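Local coordinates for extracellular solute-binding protein (Conexibacter woesei, PDB 4P98), which probably binds a small solute, perhaps a nucleoside as in PnrA-like relatives, outside the cell membrane and delivers it to an ABC transporter, at residues 22-27 with 53-58; 77-82 with 100-105; 63-68 with 90-95; 43-48 with 247-252. One frame throughout, in Å; residues are numbered along the deposited sequence. Where two conformers were deposited one is given.

Contact 1: residues 22-27 with 53-58; sequences AIIASG and QIRQGL
The beta-alpha-beta unit that opens the parallel sheet of this periplasmic-binding-protein fold brings strand 22-25 beside strand 53-55, with Ile23 paired to Ile54 and Ile24 to Arg55. The ladder is regular: Ile23 N donates to Gln53 O (2.8 Å), Arg55 N to Ile23 O, and Ala25 N to Arg55 O at an almost straight 178°. Beyond strand 53-55 the two segments stay joined by two further bonds, from Leu58 N to Ala25 O (3.0 Å) and from Gly57 N to Gly27 O (2.9 Å), the latter donor lying well above the carbonyl plane. Ile23 and Ile54 run side by side on one face, CB of Ile23 against CG1 of Ile54 (4.0 Å). On the other face, Ile24 CG2, held anti to its own backbone nitrogen, meets Leu58 CD1 at 3.7 Å. Arg55 bends back along its own strand, and NH1 and NH2 both grip Gln53 OE1 in the guanidinium plane, while NH1 also reaches Ile54 O (2.8 Å), which holds the guanidinium against its own strand, the outermost of the sheet. Helix 61-73 covers the Ile24 face through Val67 and Phe71, helix 34-45 covers Ile23 through Ala42, and strand 78-82 pairs with the other edge of strand 22-25.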
loop_
_atom_site.group_PDB
_atom_site.type_symbol
_atom_site.label_atom_id
_atom_site.label_comp_id
_atom_site.label_asym_id
_atom_site.label_seq_id
_atom_site.Cartn_x
_atom_site.Cartn_y
_atom_site.Cartn_z
ATOM N N ALA A 22 16.897 2.516 11.204
ATOM C CA ALA A 22 16.999 1.273 10.456
ATOM C C ALA A 22 15.600 0.830 10.077
ATOM O O ALA A 22 14.711 0.800 10.939
ATOM C CB ALA A 22 17.683 0.194 11.288
ATOM N N ILE A 23 15.414 0.511 8.794
ATOM C CA ILE A 23 14.168 -0.064 8.295
ATOM C C ILE A 23 14.424 -1.540 8.015
ATOM O O ILE A 23 15.340 -1.886 7.248
ATOM C CB ILE A 23 13.680 0.595 6.985
ATOM C CG1 ILE A 23 13.704 2.125 7.054
ATOM C CG2 ILE A 23 12.300 0.075 6.618
ATOM C CD1 ILE A 23 12.728 2.761 8.007
ATOM N N ILE A 24 13.632 -2.397 8.644
ATOM C CA ILE A 24 13.686 -3.839 8.440
ATOM C C ILE A 24 12.428 -4.239 7.670
ATOM O O ILE A 24 11.346 -4.279 8.243
ATOM C CB ILE A 24 13.707 -4.593 9.787
ATOM C CG1 ILE A 24 14.779 -4.037 10.737
ATOM C CG2 ILE A 24 13.877 -6.087 9.558
ATOM C CD1 ILE A 24 16.154 -3.945 10.126
ATOM N N ALA A 25 12.579 -4.535 6.380
ATOM C CA ALA A 25 11.443 -4.790 5.497
ATOM C C ALA A 25 11.174 -6.271 5.354
ATOM O O ALA A 25 12.108 -7.082 5.273
ATOM C CB ALA A 25 11.674 -4.170 4.136
ATOM N N SER A 26 9.886 -6.605 5.305
ATOM C CA SER A 26 9.419 -7.975 5.178
ATOM C C SER A 26 9.859 -8.584 3.844
ATOM O O SER A 26 10.289 -9.730 3.790
ATOM C CB SER A 26 7.891 -7.983 5.286
ATOM O OG SER A 26 7.355 -9.286 5.187
ATOM N N GLY A 27 9.753 -7.796 2.778
ATOM C CA GLY A 27 10.090 -8.240 1.421
ATOM C C GLY A 27 11.135 -7.383 0.749
ATOM O O GLY A 27 11.990 -6.808 1.412
ATOM N N GLN A 53 19.483 3.228 7.244
ATOM C CA GLN A 53 19.913 1.932 6.726
ATOM C C GLN A 53 18.672 1.082 6.500
ATOM O O GLN A 53 17.746 1.108 7.312
ATOM C CB GLN A 53 20.816 1.218 7.732
ATOM C CG GLN A 53 22.195 1.845 7.876
ATOM C CD GLN A 53 23.037 1.655 6.632
ATOM O OE1 GLN A 53 22.997 0.603 5.998
ATOM N NE2 GLN A 53 23.806 2.675 6.273
ATOM N N ILE A 54 18.663 0.321 5.412
ATOM C CA ILE A 54 17.528 -0.531 5.065
ATOM C C ILE A 54 18.008 -1.962 4.851
ATOM O O ILE A 54 19.020 -2.180 4.183
ATOM C CB ILE A 54 16.816 -0.021 3.793
ATOM C CG1 ILE A 54 16.314 1.411 4.021
ATOM C CG2 ILE A 54 15.674 -0.962 3.409
ATOM C CD1 ILE A 54 15.804 2.128 2.798
ATOM N N ARG A 55 17.301 -2.920 5.438
ATOM C CA ARG A 55 17.555 -4.338 5.202
ATOM C C ARG A 55 16.262 -4.974 4.724
ATOM O O ARG A 55 15.193 -4.681 5.258
ATOM C CB ARG A 55 18.046 -5.033 6.464
ATOM C CG ARG A 55 19.292 -4.417 7.075
ATOM C CD ARG A 55 20.542 -4.648 6.226
ATOM N NE ARG A 55 21.700 -3.965 6.814
ATOM C CZ ARG A 55 22.101 -2.726 6.523
ATOM N NH1 ARG A 55 21.477 -1.982 5.611
ATOM N NH2 ARG A 55 23.155 -2.223 7.152
ATOM N N GLN A 56 16.366 -5.848 3.728
ATOM C CA GLN A 56 15.204 -6.405 3.032
ATOM C C GLN A 56 15.076 -7.889 3.235
ATOM O O GLN A 56 16.001 -8.532 3.705
ATOM C CB GLN A 56 15.361 -6.219 1.542
ATOM C CG GLN A 56 15.820 -4.857 1.109
ATOM C CD GLN A 56 15.989 -4.811 -0.386
ATOM O OE1 GLN A 56 15.250 -5.469 -1.126
ATOM N NE2 GLN A 56 16.964 -4.038 -0.843
ATOM N N GLY A 57 13.931 -8.429 2.825
ATOM C CA GLY A 57 13.706 -9.876 2.778
ATOM C C GLY A 57 13.711 -10.564 4.122
ATOM O O GLY A 57 14.130 -11.715 4.221
ATOM N N LEU A 58 13.223 -9.880 5.159
ATOM C CA LEU A 58 13.326 -10.400 6.514
ATOM C C LEU A 58 11.982 -10.788 7.131
ATOM O O LEU A 58 11.802 -10.712 8.344
ATOM C CB LEU A 58 14.088 -9.401 7.394
ATOM C CG LEU A 58 15.582 -9.373 7.054
ATOM C CD1 LEU A 58 16.248 -8.136 7.633
ATOM C CD2 LEU A 58 16.268 -10.646 7.543
#

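Contact 2: residues 77-82 with 100-105; sequences DLVVGH and VHFSAS
The imidazole of His101 takes Asp77 O at its edge, near the ring plane, and meets the ring of Phe264 with the planes at about 55°; the Phe102 ring, on the other side of the sheet, has Val79 CB set obliquely against CD2 (3.7 Å). His101 and Phe102 belong to a parallel beta-alpha-beta unit in which helix 84-94 links strand 78-82 to strand 101-105. Asp77 O is gripped twice by His101, through the backbone N (3.1 Å) and through ND1 (3.0 Å), the two donors arriving from opposite faces of the carbonyl plane. A chi1 of -49° keeps the imidazole beside its own backbone nitrogen, where both N-H groups can share this oxygen. A leucine in its place would probably leave Asp77 O with the backbone bond alone from this residue and lose the ring contact with Phe264. Further along, Val79 N donates to His101 O (2.8 Å), Ser103 N to Val79 O, and Gly81 N to Ser103 O (2.8 Å). Then the strands spread, and direct pairing gives way to water: one molecule donates to Gly81 O and accepts from Ser105 N (2.9 Å), while a second donates to Gly81 O and lies 2.7 Å from Ser103 OG, which is also hydrogen-bonded to Tyr255 OH.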
loop_
_atom_site.group_PDB
_atom_site.type_symbol
_atom_site.label_atom_id
_atom_site.label_comp_id
_atom_site.label_asym_id
_atom_site.label_seq_id
_atom_site.Cartn_x
_atom_site.Cartn_y
_atom_site.Cartn_z
ATOM N N ASP A 77 18.786 4.857 16.887
ATOM C CA ASP A 77 17.757 5.569 17.658
ATOM C C ASP A 77 16.362 4.988 17.434
ATOM O O ASP A 77 15.545 4.942 18.340
ATOM C CB ASP A 77 17.755 7.027 17.239
ATOM C CG ASP A 77 19.052 7.716 17.576
ATOM O OD1 ASP A 77 19.296 7.928 18.765
ATOM O OD2 ASP A 77 19.828 8.017 16.664
ATOM N N LEU A 78 16.124 4.549 16.210
ATOM C CA LEU A 78 14.820 4.089 15.766
ATOM C C LEU A 78 14.964 2.873 14.874
ATOM O O LEU A 78 15.665 2.926 13.851
ATOM C CB LEU A 78 14.142 5.196 14.969
ATOM C CG LEU A 78 12.764 4.885 14.383
ATOM C CD1 LEU A 78 11.760 4.528 15.459
ATOM C CD2 LEU A 78 12.282 6.065 13.570
ATOM N N VAL A 79 14.279 1.795 15.245
ATOM C CA VAL A 79 14.257 0.567 14.463
ATOM C C VAL A 79 12.820 0.270 14.025
ATOM O O VAL A 79 11.927 0.029 14.846
ATOM C CB VAL A 79 14.847 -0.622 15.237
ATOM C CG1 VAL A 79 14.963 -1.844 14.331
ATOM C CG2 VAL A 79 16.203 -0.252 15.806
ATOM N N VAL A 80 12.620 0.289 12.718
ATOM C CA VAL A 80 11.307 0.185 12.111
ATOM C C VAL A 80 11.134 -1.173 11.426
ATOM O O VAL A 80 11.864 -1.495 10.485
ATOM C CB VAL A 80 11.144 1.295 11.062
ATOM C CG1 VAL A 80 9.802 1.184 10.356
ATOM C CG2 VAL A 80 11.321 2.675 11.696
ATOM N N GLY A 81 10.166 -1.959 11.890
ATOM C CA GLY A 81 9.794 -3.199 11.230
ATOM C C GLY A 81 8.634 -2.955 10.305
ATOM O O GLY A 81 7.521 -2.597 10.754
ATOM N N HIS A 82 8.881 -3.134 9.012
ATOM C CA HIS A 82 7.880 -2.850 7.999
ATOM C C HIS A 82 7.190 -4.125 7.527
ATOM O O HIS A 82 7.771 -4.920 6.776
ATOM C CB HIS A 82 8.497 -2.103 6.826
ATOM C CG HIS A 82 7.504 -1.701 5.797
ATOM N ND1 HIS A 82 6.481 -0.817 6.063
ATOM C CD2 HIS A 82 7.370 -2.055 4.501
ATOM C CE1 HIS A 82 5.761 -0.646 4.972
ATOM N NE2 HIS A 82 6.279 -1.390 4.011
ATOM N N VAL A 100 15.743 2.434 23.362
ATOM C CA VAL A 100 15.709 2.459 21.900
ATOM C C VAL A 100 14.242 2.498 21.478
ATOM O O VAL A 100 13.369 1.975 22.175
ATOM C CB VAL A 100 16.450 1.246 21.308
ATOM C CG1 VAL A 100 16.437 1.266 19.787
ATOM C CG2 VAL A 100 17.898 1.240 21.809
ATOM N N HIS A 101 13.975 3.131 20.343
ATOM C CA HIS A 101 12.615 3.347 19.869
ATOM C C HIS A 101 12.325 2.431 18.683
ATOM O O HIS A 101 13.173 2.256 17.808
ATOM C CB HIS A 101 12.443 4.826 19.509
ATOM C CG HIS A 101 12.920 5.752 20.585
ATOM N ND1 HIS A 101 14.138 6.397 20.531
ATOM C CD2 HIS A 101 12.376 6.079 21.779
ATOM C CE1 HIS A 101 14.301 7.117 21.630
ATOM N NE2 HIS A 101 13.248 6.939 22.403
ATOM N N PHE A 102 11.136 1.831 18.674
ATOM C CA PHE A 102 10.764 0.839 17.669
ATOM C C PHE A 102 9.406 1.127 17.049
ATOM O O PHE A 102 8.538 1.722 17.693
ATOM C CB PHE A 102 10.719 -0.552 18.300
ATOM C CG PHE A 102 12.037 -1.005 18.879
ATOM C CD1 PHE A 102 12.425 -0.626 20.155
ATOM C CD2 PHE A 102 12.878 -1.831 18.146
ATOM C CE1 PHE A 102 13.641 -1.039 20.683
ATOM C CE2 PHE A 102 14.092 -2.259 18.672
ATOM C CZ PHE A 102 14.471 -1.864 19.932
ATOM N N SER A 103 9.229 0.677 15.809
ATOM C CA SER A 103 7.942 0.742 15.120
ATOM C C SER A 103 7.575 -0.619 14.567
ATOM O O SER A 103 8.434 -1.344 14.053
ATOM C CB SER A 103 7.991 1.759 13.993
ATOM O OG SER A 103 6.876 1.648 13.128
ATOM N N ALA A 104 6.299 -0.958 14.659
ATOM C CA ALA A 104 5.791 -2.214 14.122
ATOM C C ALA A 104 4.464 -1.964 13.430
ATOM O O ALA A 104 3.754 -1.008 13.765
ATOM C CB ALA A 104 5.624 -3.232 15.241
ATOM N N SER A 105 4.133 -2.814 12.460
ATOM C CA SER A 105 2.867 -2.708 11.754
ATOM C C SER A 105 2.054 -3.955 11.955
ATOM O O SER A 105 2.602 -5.018 12.220
ATOM C CB SER A 105 3.090 -2.428 10.267
ATOM O OG SER A 105 3.674 -3.533 9.569
HETATM O O HOH W 1 6.167 -4.756 11.960
HETATM O O HOH W 2 6.675 0.039 10.924
#

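Contact 3: residues 63-68 with 90-95; sequences QAEPVI and ILRVAT
Ile68 reaches across to helix 84-94 with both of its branches. Its CD1 methyl meets CD1 of Ile90 at 3.8 Å, the two side chains crossing at about a right angle, while CG2, anti to the backbone nitrogen, lies against CB (3.8 Å) and CG1 of Val93. One isoleucine thus touches two residues a helical turn apart. Val93 turns its other methyl, CG2, to the aliphatic part of Glu65, whose CG lies 3.7 Å away. The segments belong to helices 61-73 and 84-94, neighbours on one face of the parallel sheet in a Rossmann-like alpha/beta domain; their short axes approach to 9.4 Å and cross at -37°. Beneath them lies Phe102 of strand 101-105, which both Ile68 and Ile90 touch. An alanine at Ile68 is likely to open a gap between the two helices, leaving Ile90 CD1 and Val93 CB without their partner, and to deprive Phe102 of part of its cover. Toward solvent the contact turns polar. Glu65 extends beyond CG (chi2 173°) and brings OE1 to 4.1 Å from Arg92 NE, too long for a salt bridge. A water closes the distance instead, donating to Glu65 OE2 (2.8 Å) and accepting from Arg92 NE (2.9 Å) at the edge of the guanidinium, in its plane. Glu65 OE2 also forms a salt bridge with Arg69 one turn further along its own helix.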
loop_
_atom_site.group_PDB
_atom_site.type_symbol
_atom_site.label_atom_id
_atom_site.label_comp_id
_atom_site.label_asym_id
_atom_site.label_seq_id
_atom_site.Cartn_x
_atom_site.Cartn_y
_atom_site.Cartn_z
ATOM N N GLN A 63 15.250 -14.795 11.218
ATOM C CA GLN A 63 16.258 -13.954 10.588
ATOM C C GLN A 63 16.127 -12.506 11.064
ATOM O O GLN A 63 17.128 -11.850 11.357
ATOM C CB GLN A 63 16.117 -14.027 9.071
ATOM C CG GLN A 63 16.093 -15.452 8.534
ATOM C CD GLN A 63 17.424 -16.159 8.702
ATOM O OE1 GLN A 63 18.486 -15.552 8.547
ATOM N NE2 GLN A 63 17.374 -17.455 9.016
ATOM N N ALA A 64 14.894 -12.013 11.151
ATOM C CA ALA A 64 14.655 -10.612 11.550
ATOM C C ALA A 64 15.101 -10.270 12.975
ATOM O O ALA A 64 15.634 -9.192 13.209
ATOM C CB ALA A 64 13.191 -10.245 11.360
ATOM N N GLU A 65 14.883 -11.166 13.934
ATOM C CA GLU A 65 15.157 -10.823 15.325
ATOM C C GLU A 65 16.639 -10.468 15.590
ATOM O O GLU A 65 16.919 -9.443 16.190
ATOM C CB GLU A 65 14.641 -11.907 16.271
ATOM C CG GLU A 65 15.006 -11.688 17.726
ATOM C CD GLU A 65 14.349 -12.684 18.663
ATOM O OE1 GLU A 65 13.265 -13.182 18.320
ATOM O OE2 GLU A 65 14.916 -12.961 19.744
ATOM N N PRO A 66 17.586 -11.287 15.120
ATOM C CA PRO A 66 18.989 -10.885 15.337
ATOM C C PRO A 66 19.413 -9.588 14.620
ATOM O O PRO A 66 20.250 -8.854 15.138
ATOM C CB PRO A 66 19.810 -12.080 14.825
ATOM C CG PRO A 66 18.851 -13.129 14.398
ATOM C CD PRO A 66 17.442 -12.648 14.578
ATOM N N VAL A 67 18.839 -9.301 13.452
ATOM C CA VAL A 67 19.157 -8.079 12.714
ATOM C C VAL A 67 18.639 -6.870 13.494
ATOM O O VAL A 67 19.346 -5.873 13.660
ATOM C CB VAL A 67 18.536 -8.095 11.297
ATOM C CG1 VAL A 67 18.684 -6.745 10.610
ATOM C CG2 VAL A 67 19.168 -9.185 10.445
ATOM N N ILE A 68 17.401 -6.968 13.971
ATOM C CA ILE A 68 16.809 -5.923 14.804
ATOM C C ILE A 68 17.669 -5.712 16.063
ATOM O O ILE A 68 18.016 -4.582 16.413
ATOM C CB ILE A 68 15.340 -6.279 15.169
ATOM C CG1 ILE A 68 14.467 -6.235 13.919
ATOM C CG2 ILE A 68 14.796 -5.330 16.229
ATOM C CD1 ILE A 68 13.164 -6.990 14.058
ATOM N N ILE A 90 10.045 -7.316 16.313
ATOM C CA ILE A 90 10.160 -5.964 16.843
ATOM C C ILE A 90 9.703 -5.913 18.297
ATOM O O ILE A 90 10.413 -5.390 19.146
ATOM C CB ILE A 90 9.356 -4.929 16.036
ATOM C CG1 ILE A 90 9.994 -4.686 14.671
ATOM C CG2 ILE A 90 9.233 -3.617 16.820
ATOM C CD1 ILE A 90 11.242 -3.825 14.718
ATOM N N LEU A 91 8.534 -6.471 18.593
ATOM C CA LEU A 91 7.998 -6.371 19.952
ATOM C C LEU A 91 8.873 -7.091 20.980
ATOM O O LEU A 91 9.009 -6.626 22.099
ATOM C CB LEU A 91 6.569 -6.902 20.026
ATOM C CG LEU A 91 5.552 -6.180 19.141
ATOM C CD1 LEU A 91 4.242 -6.928 19.176
ATOM C CD2 LEU A 91 5.351 -4.759 19.619
ATOM N N ARG A 92 9.469 -8.217 20.592
ATOM C CA ARG A 92 10.323 -8.986 21.499
ATOM C C ARG A 92 11.625 -8.256 21.830
ATOM O O ARG A 92 12.015 -8.161 23.000
ATOM C CB ARG A 92 10.637 -10.361 20.899
ATOM C CG ARG A 92 9.421 -11.248 20.663
ATOM C CD ARG A 92 9.878 -12.628 20.232
ATOM N NE ARG A 92 10.548 -13.254 21.358
ATOM C CZ ARG A 92 9.929 -13.921 22.323
ATOM N NH1 ARG A 92 8.613 -14.110 22.280
ATOM N NH2 ARG A 92 10.633 -14.419 23.327
ATOM N N VAL A 93 12.282 -7.725 20.802
ATOM C CA VAL A 93 13.559 -7.049 20.986
ATOM C C VAL A 93 13.360 -5.724 21.719
ATOM O O VAL A 93 14.192 -5.347 22.535
ATOM C CB VAL A 93 14.313 -6.873 19.652
ATOM C CG1 VAL A 93 15.627 -6.129 19.848
ATOM C CG2 VAL A 93 14.594 -8.240 19.043
ATOM N N ALA A 94 12.246 -5.042 21.458
ATOM C CA ALA A 94 11.930 -3.803 22.168
ATOM C C ALA A 94 12.058 -3.939 23.692
ATOM O O ALA A 94 12.555 -3.024 24.345
ATOM C CB ALA A 94 10.532 -3.301 21.797
ATOM N N THR A 95 11.642 -5.082 24.240
ATOM C CA THR A 95 11.724 -5.319 25.682
ATOM C C THR A 95 13.169 -5.350 26.186
ATOM O O THR A 95 13.399 -5.106 27.359
ATOM C CB THR A 95 11.035 -6.634 26.102
ATOM O OG1 THR A 95 11.790 -7.754 25.608
ATOM C CG2 THR A 95 9.593 -6.698 25.575
HETATM O O HOH W 3 13.321 -13.115 22.077
#

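Contact 4: residues 43-48 with 247-252; sequences ERLKAD and DLLPTY
Leu249 gives up the most surface here, and its two methyls are divided between Leu45 and Arg44. CD2 sits over the centre of one face of the Arg44 guanidinium, 3.4 Å from CZ, while CD1 lies 4.0 Å from CD1 of Leu45. Leu45, with CG anti to the backbone nitrogen (chi1 -166°), sends that same CD1 on to CB of Tyr252 (3.8 Å), crossing the tyrosine side chain at about a right angle. Through these residues the C-terminal part of helix 34-45 packs against the first turn of helix 249-261, two elements on one face of the parallel sheet that are far apart in sequence. A bend at chi3 (77°) turns the guanidinium of Arg44 back over the leucine, with NH2 directed to Asp247. The salt bridge from Arg44 NH2 to Asp247 OD1 is long, 3.4 Å, and a water bonded to both atoms reinforces it; a second water, weakly held by Arg44 NH1, donates to Asp247 OD2 (2.7 Å). Asp247 OD1 also accepts from Leu249 N (3.2 Å), a capping bond at the start of the helix. One carboxylate oxygen therefore serves both the cap and the arginine, whose positive charge would probably stabilise the ionised form of Asp247.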
loop_
_atom_site.group_PDB
_atom_site.type_symbol
_atom_site.label_atom_id
_atom_site.label_comp_id
_atom_site.label_asym_id
_atom_site.label_seq_id
_atom_site.Cartn_x
_atom_site.Cartn_y
_atom_site.Cartn_z
ATOM N N GLU A 43 13.752 7.380 2.203
ATOM C CA GLU A 43 14.565 8.279 1.380
ATOM C C GLU A 43 14.170 9.734 1.622
ATOM O O GLU A 43 15.025 10.574 1.851
ATOM C CB GLU A 43 14.426 7.952 -0.115
ATOM C CG GLU A 43 15.429 6.939 -0.622
ATOM C CD GLU A 43 16.863 7.420 -0.455
ATOM O OE1 GLU A 43 17.271 8.371 -1.158
ATOM O OE2 GLU A 43 17.580 6.852 0.387
ATOM N N ARG A 44 12.874 10.018 1.583
ATOM C CA ARG A 44 12.394 11.378 1.809
ATOM C C ARG A 44 12.690 11.873 3.226
ATOM O O ARG A 44 12.842 13.077 3.429
ATOM C CB ARG A 44 10.898 11.492 1.496
ATOM C CG ARG A 44 10.571 11.265 0.027
ATOM C CD ARG A 44 9.088 11.033 -0.182
ATOM N NE ARG A 44 8.322 12.280 -0.130
ATOM C CZ ARG A 44 7.047 12.387 0.259
ATOM N NH1 ARG A 44 6.466 13.587 0.248
ATOM N NH2 ARG A 44 6.347 11.311 0.670
ATOM N N LEU A 45 12.788 10.951 4.188
ATOM C CA LEU A 45 13.076 11.295 5.586
ATOM C C LEU A 45 14.498 11.823 5.795
ATOM O O LEU A 45 14.763 12.500 6.782
ATOM C CB LEU A 45 12.848 10.082 6.484
ATOM C CG LEU A 45 12.778 10.287 7.991
ATOM C CD1 LEU A 45 11.484 11.006 8.360
ATOM C CD2 LEU A 45 12.853 8.941 8.703
ATOM N N LYS A 46 15.407 11.529 4.872
ATOM C CA LYS A 46 16.779 12.063 4.958
ATOM C C LYS A 46 16.806 13.595 5.045
ATOM O O LYS A 46 17.666 14.170 5.710
ATOM C CB LYS A 46 17.617 11.569 3.785
ATOM C CG LYS A 46 17.765 10.054 3.804
ATOM C CD LYS A 46 18.643 9.512 2.691
ATOM C CE LYS A 46 18.760 8.003 2.844
ATOM N NZ LYS A 46 19.667 7.424 1.810
ATOM N N ALA A 47 15.842 14.246 4.403
ATOM C CA ALA A 47 15.718 15.707 4.464
ATOM C C ALA A 47 15.304 16.221 5.842
ATOM O O ALA A 47 15.482 17.393 6.136
ATOM C CB ALA A 47 14.732 16.192 3.413
ATOM N N ASP A 48 14.745 15.352 6.679
ATOM C CA ASP A 48 14.396 15.710 8.049
ATOM C C ASP A 48 15.530 15.389 9.026
ATOM O O ASP A 48 15.341 15.477 10.238
ATOM C CB ASP A 48 13.111 14.993 8.472
ATOM C CG ASP A 48 11.938 15.352 7.597
ATOM O OD1 ASP A 48 11.547 16.526 7.611
ATOM O OD2 ASP A 48 11.405 14.482 6.876
ATOM N N ASP A 247 1.403 6.298 2.206
ATOM C CA ASP A 247 2.386 7.347 2.435
ATOM C C ASP A 247 2.829 7.267 3.881
ATOM O O ASP A 247 2.123 7.746 4.791
ATOM C CB ASP A 247 1.797 8.731 2.131
ATOM C CG ASP A 247 2.815 9.850 2.292
ATOM O OD1 ASP A 247 4.027 9.575 2.472
ATOM O OD2 ASP A 247 2.394 11.025 2.268
ATOM N N LEU A 248 3.998 6.675 4.105
ATOM C CA LEU A 248 4.509 6.508 5.464
ATOM C C LEU A 248 5.307 7.702 5.962
ATOM O O LEU A 248 5.700 7.727 7.129
ATOM C CB LEU A 248 5.342 5.237 5.566
ATOM C CG LEU A 248 4.461 4.001 5.795
ATOM C CD1 LEU A 248 5.111 2.746 5.253
ATOM C CD2 LEU A 248 4.145 3.843 7.276
ATOM N N LEU A 249 5.551 8.688 5.099
ATOM C CA LEU A 249 6.430 9.800 5.477
ATOM C C LEU A 249 5.897 10.577 6.692
ATOM O O LEU A 249 6.655 10.792 7.618
ATOM C CB LEU A 249 6.765 10.723 4.295
ATOM C CG LEU A 249 7.696 11.878 4.661
ATOM C CD1 LEU A 249 9.056 11.402 5.159
ATOM C CD2 LEU A 249 7.855 12.824 3.485
ATOM N N PRO A 250 4.599 10.956 6.718
ATOM C CA PRO A 250 4.123 11.673 7.931
ATOM C C PRO A 250 4.323 10.873 9.226
ATOM O O PRO A 250 4.721 11.439 10.262
ATOM C CB PRO A 250 2.638 11.887 7.652
ATOM C CG PRO A 250 2.565 11.992 6.156
ATOM C CD PRO A 250 3.598 11.004 5.636
ATOM N N THR A 251 4.079 9.567 9.164
ATOM C CA THR A 251 4.300 8.699 10.314
ATOM C C THR A 251 5.777 8.708 10.737
ATOM O O THR A 251 6.092 8.887 11.912
ATOM C CB THR A 251 3.820 7.264 10.028
ATOM O OG1 THR A 251 2.412 7.277 9.772
ATOM C CG2 THR A 251 4.121 6.334 11.204
ATOM N N TYR A 252 6.680 8.528 9.780
ATOM C CA TYR A 252 8.112 8.554 10.067
ATOM C C TYR A 252 8.593 9.902 10.603
ATOM O O TYR A 252 9.445 9.960 11.497
ATOM C CB TYR A 252 8.915 8.207 8.809
ATOM C CG TYR A 252 8.872 6.738 8.370
ATOM C CD1 TYR A 252 8.130 5.778 9.054
ATOM C CD2 TYR A 252 9.564 6.331 7.234
ATOM C CE1 TYR A 252 8.091 4.454 8.615
ATOM C CE2 TYR A 252 9.535 5.018 6.796
ATOM C CZ TYR A 252 8.798 4.079 7.491
ATOM O OH TYR A 252 8.771 2.764 7.045
HETATM O O HOH W 4 4.135 13.053 2.538
HETATM O O HOH W 5 6.364 8.538 1.056
#

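From the N terminus, contact 1 closes the first beta-alpha-beta loop, round helix 34-45, before the segments of contacts 2 and 3 begin. Those two cross: helix 61-73 precedes strand 78-82, and helix 84-94 lies between the strands of contact 2 in the chain; in space Ile90 packs on Gly81 and Phe102. Contacts 1 and 2 share the sheet, since strands 22-25 and 78-82 are neighbours. Contact 4 closes a far longer loop of 198 residues, with contacts 2 and 3 nested inside it and contact 1 crossing it. It brings helix 249-261 back to the first domain, where Tyr252 touches Ile23 and Val80, on the sheet face away from contact 3.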